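Local coordinates for Lmo1340 protein (Listeria monocytogenes, PDB 4NLM) that is of unknown function but is a surface protein, probably a lipoprotein, built around a YqgU-like six-bladed beta-propeller domain, at residues A[58-63]-A[92-97]; A[83-88]-A[103-108]. All coordinates share one frame; numbering follows the deposited sequence.

Contact 1 of 2, residues A[58-63]-A[92-97]; sequences SVLLQT and SEVQIS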
loop_
_atom_site.group_PDB
_atom_site.type_symbol
_atom_site.label_atom_id
_atom_site.label_comp_id
_atom_site.label_asym_id
_atom_site.label_seq_id
_atom_site.Cartn_x
_atom_site.Cartn_y
_atom_site.Cartn_z
ATOM N N SER A 58 -12.578 10.738 -6.837
ATOM C CA SER A 58 -11.382 11.399 -7.351
ATOM C C SER A 58 -10.123 10.704 -6.917
ATOM O O SER A 58 -10.113 10.005 -5.897
ATOM C CB SER A 58 -11.353 12.861 -6.962
ATOM O OG SER A 58 -11.167 12.978 -5.563
ATOM N N VAL A 59 -9.067 10.928 -7.712
ATOM C CA VAL A 59 -7.794 10.288 -7.506
ATOM C C VAL A 59 -6.679 11.331 -7.546
ATOM O O VAL A 59 -6.874 12.437 -8.031
ATOM C CB VAL A 59 -7.514 9.198 -8.557
ATOM C CG1 VAL A 59 -8.596 8.139 -8.456
ATOM C CG2 VAL A 59 -7.366 9.778 -9.969
ATOM N N LEU A 60 -5.532 10.933 -7.001
ATOM C CA LEU A 60 -4.305 11.713 -7.089
ATOM C C LEU A 60 -3.505 11.294 -8.340
ATOM O O LEU A 60 -3.090 10.175 -8.415
ATOM C CB LEU A 60 -3.471 11.526 -5.815
ATOM C CG LEU A 60 -2.146 12.276 -5.763
ATOM C CD1 LEU A 60 -2.355 13.753 -5.904
ATOM C CD2 LEU A 60 -1.383 11.935 -4.501
ATOM N N LEU A 61 -3.396 12.243 -9.246
ATOM C CA LEU A 61 -2.724 12.061 -10.539
ATOM C C LEU A 61 -1.366 12.713 -10.535
ATOM O O LEU A 61 -1.229 13.880 -10.215
ATOM C CB LEU A 61 -3.596 12.702 -11.619
ATOM C CG LEU A 61 -3.033 12.717 -13.016
ATOM C CD1 LEU A 61 -2.769 11.323 -13.587
ATOM C CD2 LEU A 61 -3.912 13.522 -13.965
ATOM N N GLN A 62 -0.363 11.945 -10.951
ATOM C CA GLN A 62 1.029 12.403 -11.067
ATOM C C GLN A 62 1.464 12.352 -12.530
ATOM O O GLN A 62 1.402 11.309 -13.179
ATOM C CB GLN A 62 1.919 11.516 -10.222
ATOM C CG GLN A 62 3.385 11.962 -10.188
ATOM C CD GLN A 62 4.247 10.984 -9.453
ATOM O OE1 GLN A 62 3.779 10.293 -8.546
ATOM N NE2 GLN A 62 5.530 10.959 -9.788
ATOM N N THR A 63 1.891 13.510 -13.018
ATOM C CA THR A 63 2.395 13.652 -14.390
ATOM C C THR A 63 3.694 14.458 -14.309
ATOM O O THR A 63 4.018 15.051 -13.273
ATOM C CB THR A 63 1.402 14.401 -15.276
ATOM O OG1 THR A 63 1.121 15.702 -14.750
ATOM C CG2 THR A 63 0.095 13.632 -15.455
ATOM N N SER A 92 10.829 10.221 -4.966
ATOM C CA SER A 92 11.183 8.927 -4.431
ATOM C C SER A 92 9.947 8.173 -3.928
ATOM O O SER A 92 9.812 6.982 -4.185
ATOM C CB SER A 92 12.165 9.120 -3.290
ATOM O OG SER A 92 13.260 9.920 -3.725
ATOM N N GLU A 93 9.080 8.853 -3.171
ATOM C CA GLU A 93 7.847 8.235 -2.682
ATOM C C GLU A 93 6.757 9.284 -2.528
ATOM O O GLU A 93 7.043 10.416 -2.144
ATOM C CB GLU A 93 8.071 7.566 -1.309
ATOM C CG GLU A 93 6.822 7.011 -0.591
ATOM C CD GLU A 93 6.280 5.722 -1.206
ATOM O OE1 GLU A 93 6.755 5.306 -2.287
ATOM O OE2 GLU A 93 5.354 5.119 -0.610
ATOM N N VAL A 94 5.520 8.877 -2.814
ATOM C CA VAL A 94 4.330 9.704 -2.579
ATOM C C VAL A 94 3.305 8.829 -1.920
ATOM O O VAL A 94 3.008 7.759 -2.439
ATOM C CB VAL A 94 3.725 10.265 -3.872
ATOM C CG1 VAL A 94 2.598 11.221 -3.574
ATOM C CG2 VAL A 94 4.779 10.920 -4.766
ATOM N N GLN A 95 2.763 9.273 -0.812
ATOM C CA GLN A 95 1.675 8.547 -0.148
ATOM C C GLN A 95 0.581 9.508 0.242
ATOM O O GLN A 95 0.825 10.687 0.525
ATOM C CB GLN A 95 2.152 7.857 1.114
ATOM C CG GLN A 95 3.014 6.648 0.890
ATOM C CD GLN A 95 3.178 5.831 2.165
ATOM O OE1 GLN A 95 2.393 5.961 3.132
ATOM N NE2 GLN A 95 4.158 4.979 2.169
ATOM N N ILE A 96 -0.631 8.985 0.218
ATOM C CA ILE A 96 -1.834 9.703 0.673
ATOM C C ILE A 96 -2.096 9.322 2.127
ATOM O O ILE A 96 -1.983 8.162 2.494
ATOM C CB ILE A 96 -3.032 9.330 -0.213
ATOM C CG1 ILE A 96 -2.742 9.729 -1.658
ATOM C CG2 ILE A 96 -4.323 9.937 0.284
ATOM C CD1 ILE A 96 -3.569 8.967 -2.679
ATOM N N SER A 97 -2.387 10.318 2.968
ATOM C CA SER A 97 -2.605 10.058 4.385
ATOM C C SER A 97 -3.837 9.180 4.617
ATOM O O SER A 97 -4.760 9.162 3.795
ATOM C CB SER A 97 -2.762 11.370 5.142
ATOM O OG SER A 97 -3.975 12.012 4.824
#
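Two successive blades of the beta propeller meet face to face here, Leu60 on the second strand of one four-stranded sheet packing against Ile96 and Val94 on the innermost strand of the next. The strands run nearly antiparallel, at 169°, but their axes come no closer than 9.8 Å, too far for backbone pairing, so side chains alone bridge the gap. Leu60 contributes the largest single share. Its CG lies anti to the backbone N (chi1 180°), which sends the branch across the interface and brings CD2 up to two partners, set roughly at right angles about it: 3.8 Å from Ile96 CG1 and 4.1 Å from Val94 CG1. Leu60 and Ile96 lie alongside each other, pointing opposite ways, and Ile96 CD1 ends near the root of the leucine, 4.0 Å from Leu60 CB. Beta-branched Val94 and Ile96 suit a strand whose alternate residues must fill an apolar seam. Farther along, the extended Gln62 lays its amide oxygen against a methyl, OE1 being 4.0 Å from Val94 CG2; this is packing of a polar end on an apolar one. Glu93 and Gln95 point their CB atoms away, and on that other face Gln95 NE2 donates to Glu93 OE2 at 3.0 Å, the acceptor lying in the amide plane. NE2 also reaches Phe139 O, tying this face to the following blade. Strand 102-108 lies beside the seam, Ile103 touching both Leu60 and Val94, while strands 47-55 and 68-75 flank strand 58-65 within its own sheet.

Contact 2 of 2, residues A[83-88]-A[103-108]; sequences PIFNTK and ILLYSA
Phe85 and Leu105 both hold CG anti to the backbone N (chi1 -177° and 178°), and with each CB directed at the facing strand these torsions carry the ring and the isobutyl group into the gap between them. There they cross at a slant: Leu105 CD2 approaches the ring obliquely, 3.6 Å from Phe85 CE2 and 4.2 Å from Phe85 CD2. The same methyl reaches Thr87, whose CG2 is 4.3 Å away from Leu105 CD2. Thr87 thus gives its methyl to the apolar seam, while its hydroxyl OG1 is hydrogen-bonded to the backbone N of Glu89 in the turn leading to the next blade. Strand 81-87 is the outermost strand of its propeller blade, and strand 102-108 is the second of the blade that follows; the two run almost parallel, at 10°, as layers of neighbouring sheets with axes at least 10.7 Å apart. A looser touch, Ile84 CG2 to Ile103 CD1 at 4.3 Å, is tentative because Ile103 has two conformers. A classic beta bulge, in which Ile84 and Phe85 both face Phe71, lets these consecutive residues point their CB atoms toward the same facing sheet instead of alternating. Leu121 packs on both Ile84 and Ile103, and Ile119 of strand 114-120 meets the Phe85 ring. Ser107 OG is hydrogen-bonded to Glu89 OE1, a polar tie where the seam gives way to the inter-blade turn.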
loop_
_atom_site.group_PDB
_atom_site.type_symbol
_atom_site.label_atom_id
_atom_site.label_comp_id
_atom_site.label_asym_id
_atom_site.label_seq_id
_atom_site.Cartn_x
_atom_site.Cartn_y
_atom_site.Cartn_z
ATOM N N PRO A 83 -5.119 21.520 -9.482
ATOM C CA PRO A 83 -3.708 21.462 -9.124
ATOM C C PRO A 83 -3.509 21.433 -7.627
ATOM O O PRO A 83 -4.158 22.190 -6.936
ATOM C CB PRO A 83 -3.139 22.756 -9.701
ATOM C CG PRO A 83 -4.286 23.696 -9.705
ATOM C CD PRO A 83 -5.528 22.868 -9.908
ATOM N N ILE A 84 -2.626 20.570 -7.143
ATOM C CA ILE A 84 -2.284 20.503 -5.749
ATOM C C ILE A 84 -0.884 21.043 -5.467
ATOM O O ILE A 84 -0.705 21.961 -4.696
ATOM C CB ILE A 84 -2.387 19.056 -5.220
ATOM C CG1 ILE A 84 -3.811 18.510 -5.444
ATOM C CG2 ILE A 84 -2.048 19.014 -3.730
ATOM C CD1 ILE A 84 -3.903 17.007 -5.345
ATOM N N PHE A 85 0.126 20.495 -6.135
ATOM C CA PHE A 85 1.540 20.799 -5.860
ATOM C C PHE A 85 2.374 20.423 -7.050
ATOM O O PHE A 85 2.020 19.511 -7.799
ATOM C CB PHE A 85 2.000 19.956 -4.603
ATOM C CG PHE A 85 3.392 20.187 -4.129
ATOM C CD1 PHE A 85 3.635 21.134 -3.160
ATOM C CD2 PHE A 85 4.444 19.396 -4.560
ATOM C CE1 PHE A 85 4.924 21.342 -2.669
ATOM C CE2 PHE A 85 5.731 19.592 -4.080
ATOM C CZ PHE A 85 5.968 20.575 -3.137
ATOM N N ASN A 86 3.489 21.105 -7.219
ATOM C CA ASN A 86 4.429 20.718 -8.254
ATOM C C ASN A 86 5.862 20.888 -7.739
ATOM O O ASN A 86 6.110 21.669 -6.813
ATOM C CB ASN A 86 4.174 21.475 -9.562
ATOM C CG ASN A 86 4.471 22.953 -9.461
ATOM O OD1 ASN A 86 5.639 23.382 -9.465
ATOM N ND2 ASN A 86 3.431 23.744 -9.460
ATOM N N THR A 87 6.809 20.177 -8.365
ATOM C CA THR A 87 8.194 20.228 -7.936
ATOM C C THR A 87 9.127 19.782 -9.029
ATOM O O THR A 87 8.765 18.971 -9.885
ATOM C CB THR A 87 8.442 19.340 -6.695
ATOM O OG1 THR A 87 9.792 19.473 -6.254
ATOM C CG2 THR A 87 8.139 17.887 -6.948
ATOM N N LYS A 88 10.350 20.314 -9.000
ATOM C CA LYS A 88 11.402 19.859 -9.912
ATOM C C LYS A 88 12.285 18.793 -9.260
ATOM O O LYS A 88 13.186 18.250 -9.898
ATOM C CB LYS A 88 12.254 21.037 -10.355
ATOM C CG LYS A 88 11.472 21.992 -11.232
ATOM C CD LYS A 88 12.345 23.075 -11.820
ATOM C CE LYS A 88 11.648 23.781 -12.971
ATOM N NZ LYS A 88 11.527 22.909 -14.175
ATOM N N ILE A 103 -0.659 14.649 1.843
ATOM C CA ILE A 103 0.245 13.847 1.062
ATOM C C ILE A 103 1.621 13.887 1.740
ATOM O O ILE A 103 2.003 14.918 2.281
ATOM C CB ILE A 103 0.399 14.432 -0.351
ATOM C CG1 ILE A 103 -0.898 14.279 -1.141
ATOM C CG2 ILE A 103 1.541 13.745 -1.102
ATOM C CD1 ILE A 103 -0.945 15.079 -2.422
ATOM N N LEU A 104 2.315 12.746 1.744
ATOM C CA LEU A 104 3.726 12.686 2.064
ATOM C C LEU A 104 4.473 12.630 0.749
ATOM O O LEU A 104 4.170 11.789 -0.112
ATOM C CB LEU A 104 4.055 11.422 2.818
ATOM C CG LEU A 104 5.518 11.036 2.892
ATOM C CD1 LEU A 104 6.300 11.968 3.765
ATOM C CD2 LEU A 104 5.659 9.617 3.383
ATOM N N LEU A 105 5.410 13.547 0.575
ATOM C CA LEU A 105 6.288 13.543 -0.576
ATOM C C LEU A 105 7.708 13.411 -0.080
ATOM O O LEU A 105 8.184 14.235 0.712
ATOM C CB LEU A 105 6.171 14.845 -1.370
ATOM C CG LEU A 105 7.088 14.964 -2.579
ATOM C CD1 LEU A 105 6.794 13.886 -3.598
ATOM C CD2 LEU A 105 6.924 16.348 -3.168
ATOM N N TYR A 106 8.388 12.375 -0.554
ATOM C CA TYR A 106 9.798 12.185 -0.284
ATOM C C TYR A 106 10.492 12.412 -1.616
ATOM O O TYR A 106 10.237 11.682 -2.588
ATOM C CB TYR A 106 10.053 10.793 0.265
ATOM C CG TYR A 106 11.492 10.453 0.580
ATOM C CD1 TYR A 106 12.341 11.355 1.224
ATOM C CD2 TYR A 106 12.023 9.222 0.212
ATOM C CE1 TYR A 106 13.633 11.030 1.534
ATOM C CE2 TYR A 106 13.324 8.899 0.525
ATOM C CZ TYR A 106 14.128 9.803 1.168
ATOM O OH TYR A 106 15.459 9.492 1.459
ATOM N N SER A 107 11.338 13.429 -1.682
ATOM C CA SER A 107 11.961 13.806 -2.916
ATOM C C SER A 107 13.384 14.303 -2.674
ATOM O O SER A 107 13.756 14.628 -1.571
ATOM C CB SER A 107 11.157 14.873 -3.641
ATOM O OG SER A 107 11.050 16.080 -2.911
ATOM N N ALA A 108 14.190 14.339 -3.739
ATOM C CA ALA A 108 15.574 14.751 -3.628
ATOM C C ALA A 108 15.893 15.890 -4.581
ATOM O O ALA A 108 15.530 15.875 -5.754
ATOM C CB ALA A 108 16.518 13.587 -3.869
#

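In the fold
Both contacts join the same two propeller blades, the sheets of strands 47-55 to 81-87 and 90-96 to 126-132, and their centres lie 9 Å apart. Contact 1 is the inner one, about 12 Å from the chain centre; contact 2 sits about 18 Å out, yet it is the more buried of the two. They touch directly: Leu60 CD1 packs 3.6 Å from Ile84 CD1, and probable backbone hydrogen bonds link neighbouring strands 90-96 and 102-108. Contact 1 combines aliphatic packing with a glutamine amide end, whereas contact 2 adds an aromatic ring and a threonine methyl. Their strand directions differ too, nearly antiparallel inside and nearly parallel outside.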